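Local coordinates for protein LbaCas13a H328A (C2c2) (Lachnospiraceae bacterium NK4A179, PDB 5WLH) that binds pre-crRNA as a CRISPR-Cas13a effector and, guided by the RNA it carries, probably cleaves target RNA with a preference for adenosine, at residues I260-G265 with A279-L284; Y443-Y448 with M1134-G1139; P249-G254 with S482-F487; S274-A279 with L400-I405. All coordinates share one frame; numbering follows the deposited sequence.

Interaction 1 (I260-G265 with A279-L284); sequences ITVSKG and AFKKFL. With nucleotides of chain B.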
# COMPACT_ATOMS: atom_id res chain seq x y z
N ILE A 260 15.06 -4.96 -21.59
CA ILE A 260 14.71 -3.62 -21.12
C ILE A 260 14.51 -2.72 -22.32
O ILE A 260 15.20 -2.83 -23.34
CB ILE A 260 15.79 -3.05 -20.17
CG1 ILE A 260 17.14 -2.90 -20.91
CG2 ILE A 260 15.86 -3.89 -18.89
CD1 ILE A 260 18.21 -2.15 -20.12
N THR A 261 13.50 -1.86 -22.23
CA THR A 261 13.12 -1.02 -23.36
C THR A 261 14.18 0.04 -23.60
O THR A 261 14.68 0.64 -22.65
CB THR A 261 11.80 -0.35 -23.07
OG1 THR A 261 10.86 -1.35 -22.65
CG2 THR A 261 11.28 0.35 -24.31
N VAL A 262 14.51 0.28 -24.87
CA VAL A 262 15.45 1.33 -25.27
C VAL A 262 14.67 2.38 -26.05
O VAL A 262 13.94 2.04 -26.99
CB VAL A 262 16.60 0.77 -26.12
CG1 VAL A 262 17.55 1.92 -26.52
CG2 VAL A 262 17.37 -0.37 -25.39
N SER A 263 14.81 3.64 -25.66
CA SER A 263 14.13 4.70 -26.38
C SER A 263 14.62 4.76 -27.83
O SER A 263 15.77 4.44 -28.13
CB SER A 263 14.37 6.06 -25.72
OG SER A 263 13.95 7.10 -26.60
N LYS A 264 13.71 5.15 -28.73
CA LYS A 264 14.05 5.37 -30.13
C LYS A 264 14.85 6.64 -30.36
O LYS A 264 15.27 6.88 -31.49
CB LYS A 264 12.78 5.40 -30.98
CG LYS A 264 11.81 4.26 -30.69
CD LYS A 264 10.48 4.43 -31.42
CE LYS A 264 9.58 5.45 -30.72
NZ LYS A 264 8.74 4.84 -29.63
N GLY A 265 15.09 7.44 -29.33
CA GLY A 265 15.96 8.60 -29.51
C GLY A 265 15.34 9.59 -30.48
O GLY A 265 14.17 9.96 -30.37
N ALA A 279 23.91 -0.19 -24.21
CA ALA A 279 25.11 -0.75 -23.62
C ALA A 279 24.78 -1.44 -22.30
O ALA A 279 25.33 -2.50 -21.99
CB ALA A 279 26.17 0.33 -23.39
N PHE A 280 23.87 -0.84 -21.53
CA PHE A 280 23.50 -1.46 -20.26
C PHE A 280 22.67 -2.71 -20.50
O PHE A 280 22.80 -3.69 -19.76
CB PHE A 280 22.73 -0.47 -19.39
CG PHE A 280 22.36 -1.04 -18.05
CD1 PHE A 280 23.33 -1.24 -17.09
CD2 PHE A 280 21.07 -1.46 -17.80
CE1 PHE A 280 23.02 -1.79 -15.87
CE2 PHE A 280 20.75 -2.03 -16.57
CZ PHE A 280 21.72 -2.19 -15.60
N LYS A 281 21.80 -2.70 -21.51
CA LYS A 281 21.10 -3.92 -21.90
C LYS A 281 22.08 -5.05 -22.16
O LYS A 281 21.84 -6.21 -21.77
CB LYS A 281 20.25 -3.64 -23.14
CG LYS A 281 19.53 -4.85 -23.68
CD LYS A 281 18.16 -4.43 -24.16
CE LYS A 281 18.19 -3.96 -25.59
NZ LYS A 281 18.51 -5.10 -26.48
N LYS A 282 23.21 -4.74 -22.80
CA LYS A 282 24.22 -5.75 -23.04
C LYS A 282 24.88 -6.17 -21.73
O LYS A 282 25.16 -7.36 -21.53
CB LYS A 282 25.27 -5.25 -24.03
CG LYS A 282 26.43 -6.25 -24.20
CD LYS A 282 27.22 -5.98 -25.47
CE LYS A 282 28.47 -6.86 -25.51
NZ LYS A 282 29.61 -6.24 -24.78
N PHE A 283 25.11 -5.22 -20.82
CA PHE A 283 25.59 -5.57 -19.49
C PHE A 283 24.68 -6.60 -18.82
O PHE A 283 25.16 -7.57 -18.22
CB PHE A 283 25.70 -4.32 -18.61
CG PHE A 283 26.08 -4.60 -17.18
CD1 PHE A 283 25.10 -4.83 -16.21
CD2 PHE A 283 27.40 -4.58 -16.78
CE1 PHE A 283 25.45 -5.08 -14.90
CE2 PHE A 283 27.75 -4.82 -15.47
CZ PHE A 283 26.78 -5.08 -14.52
N LEU A 284 23.36 -6.38 -18.87
CA LEU A 284 22.45 -7.30 -18.20
C LEU A 284 22.52 -8.69 -18.81
O LEU A 284 22.44 -9.69 -18.09
CB LEU A 284 21.02 -6.78 -18.28
CG LEU A 284 20.67 -5.61 -17.39
CD1 LEU A 284 19.22 -5.22 -17.72
CD2 LEU A 284 20.85 -5.95 -15.90
P A B 13 13.78 9.79 -24.35
OP1 A B 13 14.11 9.58 -25.76
OP2 A B 13 14.78 9.46 -23.30
O5' A B 13 13.48 11.33 -24.08
C5' A B 13 12.52 12.04 -24.85
C4' A B 13 12.36 13.45 -24.33
O4' A B 13 11.88 13.42 -22.97
C3' A B 13 13.65 14.25 -24.24
O3' A B 13 14.05 14.80 -25.48
C2' A B 13 13.32 15.28 -23.18
O2' A B 13 12.48 16.29 -23.73
C1' A B 13 12.48 14.45 -22.22
N9 A B 13 13.29 13.84 -21.15
C8 A B 13 13.67 12.52 -20.99
N7 A B 13 14.36 12.30 -19.89
C5 A B 13 14.46 13.56 -19.30
C6 A B 13 15.08 14.01 -18.12
N6 A B 13 15.74 13.22 -17.27
N1 A B 13 14.98 15.32 -17.84
C2 A B 13 14.31 16.13 -18.68
N3 A B 13 13.68 15.83 -19.80
C4 A B 13 13.80 14.50 -20.06

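Interaction 2 (Y443-Y448 with M1134-G1139); sequences YISIKY and MNFQLG. With nucleotides of chain B.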
# COMPACT_ATOMS: atom_id res chain seq x y z
N TYR A 443 19.77 -0.70 -9.40
CA TYR A 443 19.30 -0.55 -10.76
C TYR A 443 19.38 -1.87 -11.50
O TYR A 443 18.45 -2.26 -12.21
CB TYR A 443 20.12 0.53 -11.46
CG TYR A 443 19.53 0.97 -12.78
CD1 TYR A 443 18.44 1.83 -12.82
CD2 TYR A 443 20.05 0.50 -13.98
CE1 TYR A 443 17.89 2.22 -14.03
CE2 TYR A 443 19.50 0.89 -15.19
CZ TYR A 443 18.43 1.75 -15.21
OH TYR A 443 17.91 2.13 -16.43
N ILE A 444 20.49 -2.60 -11.34
CA ILE A 444 20.60 -3.93 -11.92
C ILE A 444 19.51 -4.85 -11.37
O ILE A 444 18.86 -5.58 -12.11
CB ILE A 444 22.00 -4.52 -11.66
CG1 ILE A 444 23.08 -3.57 -12.17
CG2 ILE A 444 22.14 -5.89 -12.32
CD1 ILE A 444 24.47 -4.00 -11.64
N SER A 445 19.31 -4.82 -10.05
CA SER A 445 18.29 -5.67 -9.43
C SER A 445 16.92 -5.43 -10.06
O SER A 445 16.26 -6.37 -10.52
CB SER A 445 18.25 -5.41 -7.93
OG SER A 445 17.22 -6.16 -7.33
N ILE A 446 16.50 -4.17 -10.13
CA ILE A 446 15.13 -3.91 -10.56
C ILE A 446 14.96 -4.21 -12.04
O ILE A 446 13.85 -4.54 -12.49
CB ILE A 446 14.72 -2.46 -10.23
CG1 ILE A 446 15.54 -1.46 -11.05
CG2 ILE A 446 14.79 -2.23 -8.71
CD1 ILE A 446 15.11 0.03 -10.84
N LYS A 447 16.04 -4.14 -12.82
CA LYS A 447 15.92 -4.49 -14.23
C LYS A 447 15.77 -6.00 -14.43
O LYS A 447 14.99 -6.45 -15.27
CB LYS A 447 17.10 -3.94 -15.03
CG LYS A 447 17.12 -2.42 -15.10
CD LYS A 447 15.78 -1.87 -15.60
CE LYS A 447 15.80 -0.34 -15.63
NZ LYS A 447 14.50 0.26 -16.09
N TYR A 448 16.54 -6.82 -13.69
CA TYR A 448 16.29 -8.25 -13.81
C TYR A 448 14.88 -8.59 -13.34
O TYR A 448 14.19 -9.40 -13.96
CB TYR A 448 17.31 -9.05 -13.01
CG TYR A 448 18.63 -9.20 -13.69
CD1 TYR A 448 18.73 -9.76 -14.96
CD2 TYR A 448 19.80 -8.82 -13.05
CE1 TYR A 448 19.97 -9.91 -15.59
CE2 TYR A 448 21.03 -8.96 -13.67
CZ TYR A 448 21.11 -9.51 -14.93
OH TYR A 448 22.35 -9.66 -15.51
N MET A 1134 11.33 -14.45 -7.20
CA MET A 1134 11.05 -15.27 -8.37
C MET A 1134 11.27 -14.50 -9.65
O MET A 1134 11.84 -15.03 -10.62
CB MET A 1134 9.62 -15.80 -8.33
CG MET A 1134 9.27 -16.48 -9.63
SD MET A 1134 7.54 -16.89 -9.63
CE MET A 1134 6.81 -15.30 -10.06
N ASN A 1135 10.80 -13.24 -9.70
CA ASN A 1135 10.99 -12.44 -10.90
C ASN A 1135 12.47 -12.18 -11.17
O ASN A 1135 12.90 -12.18 -12.32
CB ASN A 1135 10.25 -11.10 -10.77
CG ASN A 1135 8.77 -11.22 -11.03
OD1 ASN A 1135 8.28 -12.25 -11.46
ND2 ASN A 1135 8.04 -10.16 -10.73
N PHE A 1136 13.24 -11.88 -10.11
CA PHE A 1136 14.67 -11.70 -10.29
C PHE A 1136 15.29 -12.94 -10.91
O PHE A 1136 16.02 -12.86 -11.90
CB PHE A 1136 15.38 -11.41 -8.97
CG PHE A 1136 16.86 -11.24 -9.14
CD1 PHE A 1136 17.71 -12.36 -9.16
CD2 PHE A 1136 17.40 -9.98 -9.34
CE1 PHE A 1136 19.07 -12.19 -9.38
CE2 PHE A 1136 18.77 -9.81 -9.53
CZ PHE A 1136 19.60 -10.92 -9.54
N GLN A 1137 15.01 -14.10 -10.30
CA GLN A 1137 15.57 -15.35 -10.81
C GLN A 1137 15.11 -15.61 -12.23
O GLN A 1137 15.92 -15.98 -13.09
CB GLN A 1137 15.17 -16.51 -9.90
CG GLN A 1137 15.82 -16.42 -8.53
CD GLN A 1137 15.32 -17.48 -7.59
OE1 GLN A 1137 14.11 -17.71 -7.47
NE2 GLN A 1137 16.24 -18.14 -6.91
N LEU A 1138 13.82 -15.41 -12.51
CA LEU A 1138 13.33 -15.59 -13.87
C LEU A 1138 14.03 -14.67 -14.84
O LEU A 1138 14.42 -15.08 -15.92
CB LEU A 1138 11.83 -15.35 -13.93
CG LEU A 1138 11.01 -16.51 -13.41
CD1 LEU A 1138 9.54 -16.08 -13.37
CD2 LEU A 1138 11.18 -17.78 -14.33
N GLY A 1139 14.17 -13.39 -14.48
CA GLY A 1139 14.78 -12.46 -15.41
C GLY A 1139 16.25 -12.76 -15.63
O GLY A 1139 16.74 -12.71 -16.76
P C B 11 14.69 4.01 -15.53
OP1 C B 11 15.46 3.03 -16.30
OP2 C B 11 15.30 5.34 -15.21
O5' C B 11 13.37 4.36 -16.31
C5' C B 11 12.68 3.37 -17.05
C4' C B 11 11.54 3.98 -17.80
O4' C B 11 10.60 4.60 -16.88
C3' C B 11 11.91 5.12 -18.73
O3' C B 11 12.47 4.68 -19.93
C2' C B 11 10.58 5.82 -18.90
O2' C B 11 9.72 5.00 -19.68
C1' C B 11 10.05 5.76 -17.48
N1 C B 11 10.45 6.93 -16.67
C2 C B 11 9.72 8.10 -16.79
O2 C B 11 8.78 8.15 -17.62
N3 C B 11 10.04 9.15 -16.02
C4 C B 11 11.05 9.06 -15.14
N4 C B 11 11.35 10.13 -14.39
C5 C B 11 11.82 7.86 -14.99
C6 C B 11 11.48 6.83 -15.77
P C B 10 15.39 5.43 -9.41
OP1 C B 10 16.79 4.91 -9.45
OP2 C B 10 15.04 6.88 -9.44
O5' C B 10 14.61 4.89 -10.69
C5' C B 10 14.52 3.50 -10.99
C4' C B 10 13.36 3.24 -11.92
O4' C B 10 12.14 3.72 -11.30
C3' C B 10 13.40 3.97 -13.25
O3' C B 10 14.19 3.28 -14.20
C2' C B 10 11.92 4.03 -13.63
O2' C B 10 11.46 2.75 -14.07
C1' C B 10 11.29 4.28 -12.27
N1 C B 10 11.12 5.72 -11.97
C2 C B 10 10.02 6.36 -12.55
O2 C B 10 9.26 5.70 -13.30
N3 C B 10 9.82 7.66 -12.29
C4 C B 10 10.68 8.31 -11.49
N4 C B 10 10.44 9.61 -11.25
C5 C B 10 11.81 7.68 -10.88
C6 C B 10 12.00 6.39 -11.15

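Interaction 3 (P249-G254 with S482-F487); sequences PVQPEG and SGISSF. With nucleotides of chain B.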
# COMPACT_ATOMS: atom_id res chain seq x y z
N PRO A 249 8.73 -0.65 -19.05
CA PRO A 249 10.11 -1.04 -18.69
C PRO A 249 10.73 -2.09 -19.59
O PRO A 249 11.95 -2.09 -19.79
CB PRO A 249 9.96 -1.59 -17.26
CG PRO A 249 8.63 -1.17 -16.77
CD PRO A 249 7.76 -0.94 -17.98
N VAL A 250 9.92 -3.01 -20.12
CA VAL A 250 10.41 -4.15 -20.89
C VAL A 250 9.53 -4.33 -22.11
O VAL A 250 8.31 -4.14 -22.03
CB VAL A 250 10.43 -5.42 -20.02
CG1 VAL A 250 10.67 -6.68 -20.88
CG2 VAL A 250 11.48 -5.28 -18.90
N GLN A 251 10.14 -4.67 -23.24
CA GLN A 251 9.39 -4.92 -24.46
C GLN A 251 10.08 -6.01 -25.25
O GLN A 251 11.28 -6.25 -25.06
CB GLN A 251 9.25 -3.66 -25.34
CG GLN A 251 8.38 -2.54 -24.77
CD GLN A 251 6.90 -2.90 -24.75
OE1 GLN A 251 6.51 -4.02 -25.07
NE2 GLN A 251 6.07 -1.94 -24.35
N PRO A 252 9.37 -6.69 -26.13
CA PRO A 252 10.03 -7.68 -26.98
C PRO A 252 10.86 -7.01 -28.06
O PRO A 252 10.53 -5.93 -28.56
CB PRO A 252 8.87 -8.48 -27.58
CG PRO A 252 7.67 -7.62 -27.42
CD PRO A 252 7.91 -6.70 -26.27
N GLU A 253 11.98 -7.66 -28.39
CA GLU A 253 12.86 -7.23 -29.47
C GLU A 253 12.48 -7.98 -30.75
O GLU A 253 11.41 -8.57 -30.84
CB GLU A 253 14.32 -7.47 -29.11
CG GLU A 253 14.75 -6.95 -27.77
CD GLU A 253 16.26 -6.78 -27.69
OE1 GLU A 253 16.72 -5.65 -27.94
OE2 GLU A 253 16.97 -7.76 -27.37
N GLY A 254 13.38 -7.98 -31.74
CA GLY A 254 13.06 -8.61 -33.01
C GLY A 254 12.85 -10.11 -32.88
O GLY A 254 11.88 -10.66 -33.40
N SER A 482 3.83 -8.52 -30.09
CA SER A 482 3.83 -7.15 -30.58
C SER A 482 3.97 -6.13 -29.46
O SER A 482 3.89 -4.93 -29.74
CB SER A 482 2.55 -6.89 -31.37
OG SER A 482 2.62 -7.56 -32.62
N GLY A 483 4.17 -6.56 -28.23
CA GLY A 483 4.56 -5.67 -27.16
C GLY A 483 3.49 -5.54 -26.09
O GLY A 483 2.36 -6.04 -26.20
N ILE A 484 3.89 -4.85 -25.02
CA ILE A 484 3.13 -4.70 -23.79
C ILE A 484 2.58 -3.28 -23.71
O ILE A 484 3.31 -2.31 -23.97
CB ILE A 484 4.03 -4.98 -22.57
CG1 ILE A 484 4.59 -6.40 -22.63
CG2 ILE A 484 3.25 -4.74 -21.27
CD1 ILE A 484 5.79 -6.60 -21.71
N SER A 485 1.32 -3.15 -23.31
CA SER A 485 0.71 -1.85 -23.08
C SER A 485 0.70 -1.53 -21.60
O SER A 485 0.85 -2.40 -20.74
CB SER A 485 -0.72 -1.81 -23.63
OG SER A 485 -1.58 -2.52 -22.74
N SER A 486 0.47 -0.26 -21.29
CA SER A 486 0.33 0.10 -19.88
C SER A 486 -0.90 -0.57 -19.27
O SER A 486 -0.87 -0.99 -18.12
CB SER A 486 0.29 1.62 -19.71
OG SER A 486 -0.71 2.21 -20.51
N PHE A 487 -1.99 -0.72 -20.05
CA PHE A 487 -3.17 -1.39 -19.53
C PHE A 487 -2.85 -2.83 -19.13
O PHE A 487 -3.39 -3.33 -18.13
CB PHE A 487 -4.28 -1.39 -20.58
CG PHE A 487 -4.65 -0.02 -21.06
CD1 PHE A 487 -5.45 0.80 -20.28
CD2 PHE A 487 -4.17 0.45 -22.26
CE1 PHE A 487 -5.79 2.09 -20.70
CE2 PHE A 487 -4.50 1.73 -22.70
CZ PHE A 487 -5.33 2.54 -21.92
P A B 26 0.39 2.06 -10.90
OP1 A B 26 0.75 1.17 -9.76
OP2 A B 26 0.90 3.44 -11.02
O5' A B 26 0.76 1.30 -12.24
C5' A B 26 0.59 -0.10 -12.40
C4' A B 26 1.56 -0.61 -13.44
O4' A B 26 1.15 -0.09 -14.74
C3' A B 26 2.99 -0.13 -13.23
O3' A B 26 3.88 -1.10 -13.78
C2' A B 26 3.03 1.14 -14.07
O2' A B 26 4.32 1.58 -14.45
C1' A B 26 2.16 0.75 -15.27
N9 A B 26 1.49 1.92 -15.84
C8 A B 26 0.28 2.43 -15.46
N7 A B 26 -0.03 3.53 -16.13
C5 A B 26 1.04 3.72 -16.97
C6 A B 26 1.29 4.71 -17.94
N6 A B 26 0.42 5.71 -18.16
N1 A B 26 2.45 4.65 -18.61
C2 A B 26 3.30 3.64 -18.36
N3 A B 26 3.16 2.65 -17.48
C4 A B 26 1.99 2.75 -16.82

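Interaction 4 (S274-A279 with L400-I405); sequences SAEKEA and LNMFFI. With nucleotides of chain B.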
# COMPACT_ATOMS: atom_id res chain seq x y z
N SER A 274 20.13 6.68 -25.85
CA SER A 274 19.72 5.35 -26.27
C SER A 274 20.91 4.41 -26.40
O SER A 274 20.82 3.23 -26.05
CB SER A 274 18.97 5.44 -27.60
OG SER A 274 17.65 5.92 -27.39
N ALA A 275 22.04 4.92 -26.89
CA ALA A 275 23.21 4.06 -27.05
C ALA A 275 23.77 3.63 -25.70
O ALA A 275 24.21 2.48 -25.53
CB ALA A 275 24.29 4.77 -27.87
N GLU A 276 23.73 4.53 -24.71
CA GLU A 276 24.15 4.14 -23.37
C GLU A 276 23.22 3.07 -22.82
O GLU A 276 23.67 2.12 -22.16
CB GLU A 276 24.18 5.36 -22.45
CG GLU A 276 25.33 6.32 -22.80
CD GLU A 276 25.39 7.52 -21.87
OE1 GLU A 276 24.90 7.42 -20.73
OE2 GLU A 276 25.94 8.57 -22.29
N LYS A 277 21.92 3.22 -23.06
CA LYS A 277 20.93 2.26 -22.59
C LYS A 277 21.15 0.89 -23.24
O LYS A 277 21.11 -0.15 -22.57
CB LYS A 277 19.53 2.78 -22.89
CG LYS A 277 18.41 1.89 -22.37
CD LYS A 277 18.44 1.79 -20.87
CE LYS A 277 17.02 1.63 -20.30
NZ LYS A 277 16.16 2.84 -20.48
N GLU A 278 21.37 0.89 -24.56
CA GLU A 278 21.70 -0.37 -25.24
C GLU A 278 22.94 -1.01 -24.63
O GLU A 278 23.03 -2.23 -24.54
CB GLU A 278 21.89 -0.12 -26.73
CG GLU A 278 20.62 0.19 -27.52
CD GLU A 278 19.76 -1.04 -27.83
OE1 GLU A 278 20.10 -2.17 -27.41
OE2 GLU A 278 18.73 -0.87 -28.52
N ALA A 279 23.91 -0.19 -24.21
CA ALA A 279 25.11 -0.75 -23.62
C ALA A 279 24.78 -1.44 -22.30
O ALA A 279 25.33 -2.50 -21.99
CB ALA A 279 26.17 0.33 -23.39
N LEU A 400 28.90 2.04 -22.01
CA LEU A 400 28.51 1.45 -20.74
C LEU A 400 29.12 2.21 -19.57
O LEU A 400 28.46 2.42 -18.55
CB LEU A 400 28.90 -0.03 -20.68
CG LEU A 400 28.51 -0.75 -19.39
CD1 LEU A 400 27.01 -0.65 -19.16
CD2 LEU A 400 28.96 -2.21 -19.41
N ASN A 401 30.38 2.63 -19.69
CA ASN A 401 30.97 3.47 -18.66
C ASN A 401 30.18 4.77 -18.51
O ASN A 401 29.96 5.24 -17.40
CB ASN A 401 32.43 3.77 -18.98
CG ASN A 401 33.29 2.51 -18.99
OD1 ASN A 401 33.14 1.63 -18.13
ND2 ASN A 401 34.20 2.42 -19.96
N MET A 402 29.77 5.35 -19.64
CA MET A 402 29.00 6.59 -19.59
C MET A 402 27.61 6.33 -19.01
O MET A 402 27.09 7.17 -18.27
CB MET A 402 28.88 7.20 -20.99
CG MET A 402 30.16 7.85 -21.51
SD MET A 402 30.77 9.14 -20.41
CE MET A 402 29.42 10.28 -20.48
N PHE A 403 26.99 5.20 -19.34
CA PHE A 403 25.71 4.89 -18.72
C PHE A 403 25.84 4.89 -17.20
O PHE A 403 25.02 5.47 -16.49
CB PHE A 403 25.17 3.53 -19.19
CG PHE A 403 23.83 3.20 -18.62
CD1 PHE A 403 22.68 3.72 -19.20
CD2 PHE A 403 23.71 2.42 -17.47
CE1 PHE A 403 21.43 3.45 -18.65
CE2 PHE A 403 22.46 2.13 -16.93
CZ PHE A 403 21.32 2.65 -17.52
N PHE A 404 26.88 4.24 -16.70
CA PHE A 404 27.07 4.16 -15.26
C PHE A 404 27.42 5.52 -14.67
O PHE A 404 26.91 5.89 -13.61
CB PHE A 404 28.14 3.11 -14.95
CG PHE A 404 27.61 1.70 -14.93
CD1 PHE A 404 26.47 1.38 -14.19
CD2 PHE A 404 28.22 0.70 -15.68
CE1 PHE A 404 25.97 0.08 -14.18
CE2 PHE A 404 27.74 -0.61 -15.65
CZ PHE A 404 26.61 -0.92 -14.92
N ILE A 405 28.28 6.29 -15.34
CA ILE A 405 28.61 7.61 -14.81
C ILE A 405 27.36 8.49 -14.74
O ILE A 405 27.16 9.24 -13.78
CB ILE A 405 29.71 8.27 -15.66
CG1 ILE A 405 31.04 7.54 -15.40
CG2 ILE A 405 29.87 9.76 -15.29
CD1 ILE A 405 32.08 7.80 -16.43
P C B 12 13.52 5.61 -20.70
OP1 C B 12 13.92 4.75 -21.86
OP2 C B 12 14.51 6.18 -19.75
O5' C B 12 12.62 6.81 -21.21
C5' C B 12 11.63 6.58 -22.20
C4' C B 12 10.91 7.86 -22.51
O4' C B 12 10.14 8.28 -21.35
C3' C B 12 11.80 9.07 -22.79
O3' C B 12 12.36 9.08 -24.09
C2' C B 12 10.86 10.22 -22.51
O2' C B 12 9.92 10.33 -23.56
C1' C B 12 10.13 9.70 -21.27
N1 C B 12 10.84 10.14 -20.05
C2 C B 12 10.59 11.46 -19.66
O2 C B 12 9.79 12.15 -20.30
N3 C B 12 11.21 11.93 -18.56
C4 C B 12 12.06 11.14 -17.90
N4 C B 12 12.65 11.69 -16.83
C5 C B 12 12.36 9.79 -18.28
C6 C B 12 11.74 9.34 -19.38

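Interaction 1 (I260-G265 with A279-L284)
An ST turn at the crRNA-binding surface is anchored to the helix that follows it through Ile260 and Val262, which pack on Phe280, Lys281 and Leu284. Ile260 is central, because different carbons of this one side chain meet three residues. Its CD1 touches the Phe280 ring at the edge, near the ring plane, 3.7 Å from CD2, while its CG2 lies 3.8 Å from Leu284 CD1. Both partners run at about a right angle to the isoleucine. With CG1 placed between the backbone N and the carbonyl carbon (chi1 62°), CG2 falls beside the backbone N and faces Leu284. Lys281 slides past in the opposite direction, its CD 3.7 Å from Ile260 CG1 and 3.5 Å from Ile260 O. Bends beyond CG carry its CE to 3.7 Å from Val262 CG2, and NZ pairs with Glu253, modelled as an unusually short salt bridge. No hydrogen bond joins the segments, so the contact rests on carbon packing. At the turn, Ser263 OG accepts from Gly265 N (3.0 Å, N-H...O angle 173°) and donates to OP1 of nucleotide A13 of chain B at 2.6 Å, so a single hydroxyl links turn to phosphate. Strand 258-260, paired antiparallel with 250-252, leads into this loop; helix 429-458 brings Lys447 against Ile260 and Leu284, and helix 398-417 lies against Ala279 and Phe283.

Interaction 2 (Y443-Y448 with M1134-G1139)
Gly1139 CA points its C-H almost straight at the carbonyl oxygen of Tyr448, with CA and O 3.4 Å apart and an angle of 170° at the hydrogen; beside this CH...O contact, no conventional hydrogen bond joins the segments. This is a close helix-helix crossing in a largely helical protein: the local axes of 443-448 and 1134-1139 pass 8.7 Å apart at 84°. Gly1139 has no side chain at this point, and the CA atoms of Tyr448 and Gly1139 come within 4.8 Å. Beside it the edge of the Tyr448 ring is turned toward the face of Phe1136 in an offset edge-to-face pair, with ring centroids 5.5 Å apart and planes at 71°. Tyr448 CB lies 3.8 Å from Phe1136 CD2, and Tyr448 CD2 meets CE2 of the same ring. The Phe1136 ring comes in toward the other helix because its CG stands anti to the backbone N, and Ser445 O meets its edge near the ring plane. The phenol of Tyr448 is bonded beyond the contact to Leu284 O, and Ser445 OG to Tyr1276 O. The other flank of helix 429-458 faces RNA: OP1 of C11 of chain B lies at the edge of the Tyr443 ring, where it accepts from Tyr443 OH at 2.6 Å and from Lys447 NZ at 2.9 Å.

Interaction 3 (P249-G254 with S482-F487)
Gln251 reaches across to Gly483 and Ile484 with its terminal amide, and its atoms divide the work. CB and CG serve as a spacer, and a bend at chi2 (-70°) turns the amide in toward the opposite backbone. CD then stands 3.6 Å from Ile484 N, in front of that residue's peptide groups. OE1 accepts from Ile484 N at 2.7 Å, with an N-H...O angle of 166°, the donor lying in the carbonyl plane on a lone pair; the same OE1 is 3.3 Å from Gly483 CA. NE2 donates to Ile484 O at 2.8 Å, again on a lone pair in the carbonyl plane, nearly straight at 171° and within the plane of its own amide. A second acceptor for NE2 is Asn247 OD1. Around this pair, Pro252 CD rests 3.6 Å from Gly483 CA, where the glycine takes a positive phi, and Ile484 CD1 approaches Val250 O at 3.5 Å. The contact joins the hairpin strand 250-252, antiparallel to 258-260, to the loop entering helix 486-517. Ser485 is the N-cap of that helix, and Ser486 CB lies 3.5 Å from C5 of nucleotide A26 of chain B. Because OE1 and NE2 engage the N-H and C=O of Ile484, a buried residue, the bonding fixes the flip of the amide and satisfies both groups without placing any charge between hairpin and loop.

Interaction 4 (S274-A279 with L400-I405)
Glu276 passes its extended side chain obliquely over Met402 CB and the Met402-Phe403 backbone, putting OE2 3.5 Å from Met402 CB and OE1 3.3 Å from Phe403 CA. With CG anti to the carbonyl carbon (chi1 -70°), the chain runs out toward the second helix. OE1 also comes near Phe403 N, but the angle is poor for a hydrogen bond; its actual partner is His406 ND1, one turn beyond Met402 on the same helix. Phe403 meets the same glutamate with its ring: Glu276 CB lies at its edge in the ring plane, while Glu276 O approaches CD1 obliquely at 3.5 Å. CE1 of the same ring reaches Lys277 CD at 4.1 Å. Together these residues form a steep helix-on-helix crossing, in which the local axes of 274-279 and 400-405 pass 8.0 Å apart at 101°. At its far end Ala279 CB lies 3.5 Å from Leu400 N, consistent with a close backbone approach there, and Leu400 CD1 lies 3.8 Å from Ala279 O. Bent at every torsion beyond CG, Lys277 takes NZ away from the helix pair to 3.3 Å from OP1 of C12 of chain B, an approach to the phosphate rather than an assigned hydrogen bond; NZ makes a weak hydrogen bond to Thr261 O.

In the fold
Interactions 1 and 4 lie closest, with centres about 8 Å apart, since both use helix 268-287 and share Ala279; Phe280 stacks on Phe403 between them. Interaction 1 is about 13 Å from interaction 3, joined by hairpin pairing and the short Lys281-Glu253 pair, and about 15 Å from interaction 2, joined by Leu284 O and Tyr448 OH. Interactions 2 and 4, about 19 Å apart, meet through Tyr443 and Phe403; 2 and 3 (about 17 Å) and 3 and 4 (about 21 Å) do not touch. The chain order is 249-254, 260-265, 274-284, 400-405, 443-448, 482-487, 1134-1139. Helices 268-287 (Lys277) and 429-458 (Tyr443, Lys447) reach RNA phosphates, with 398-417 packed against them.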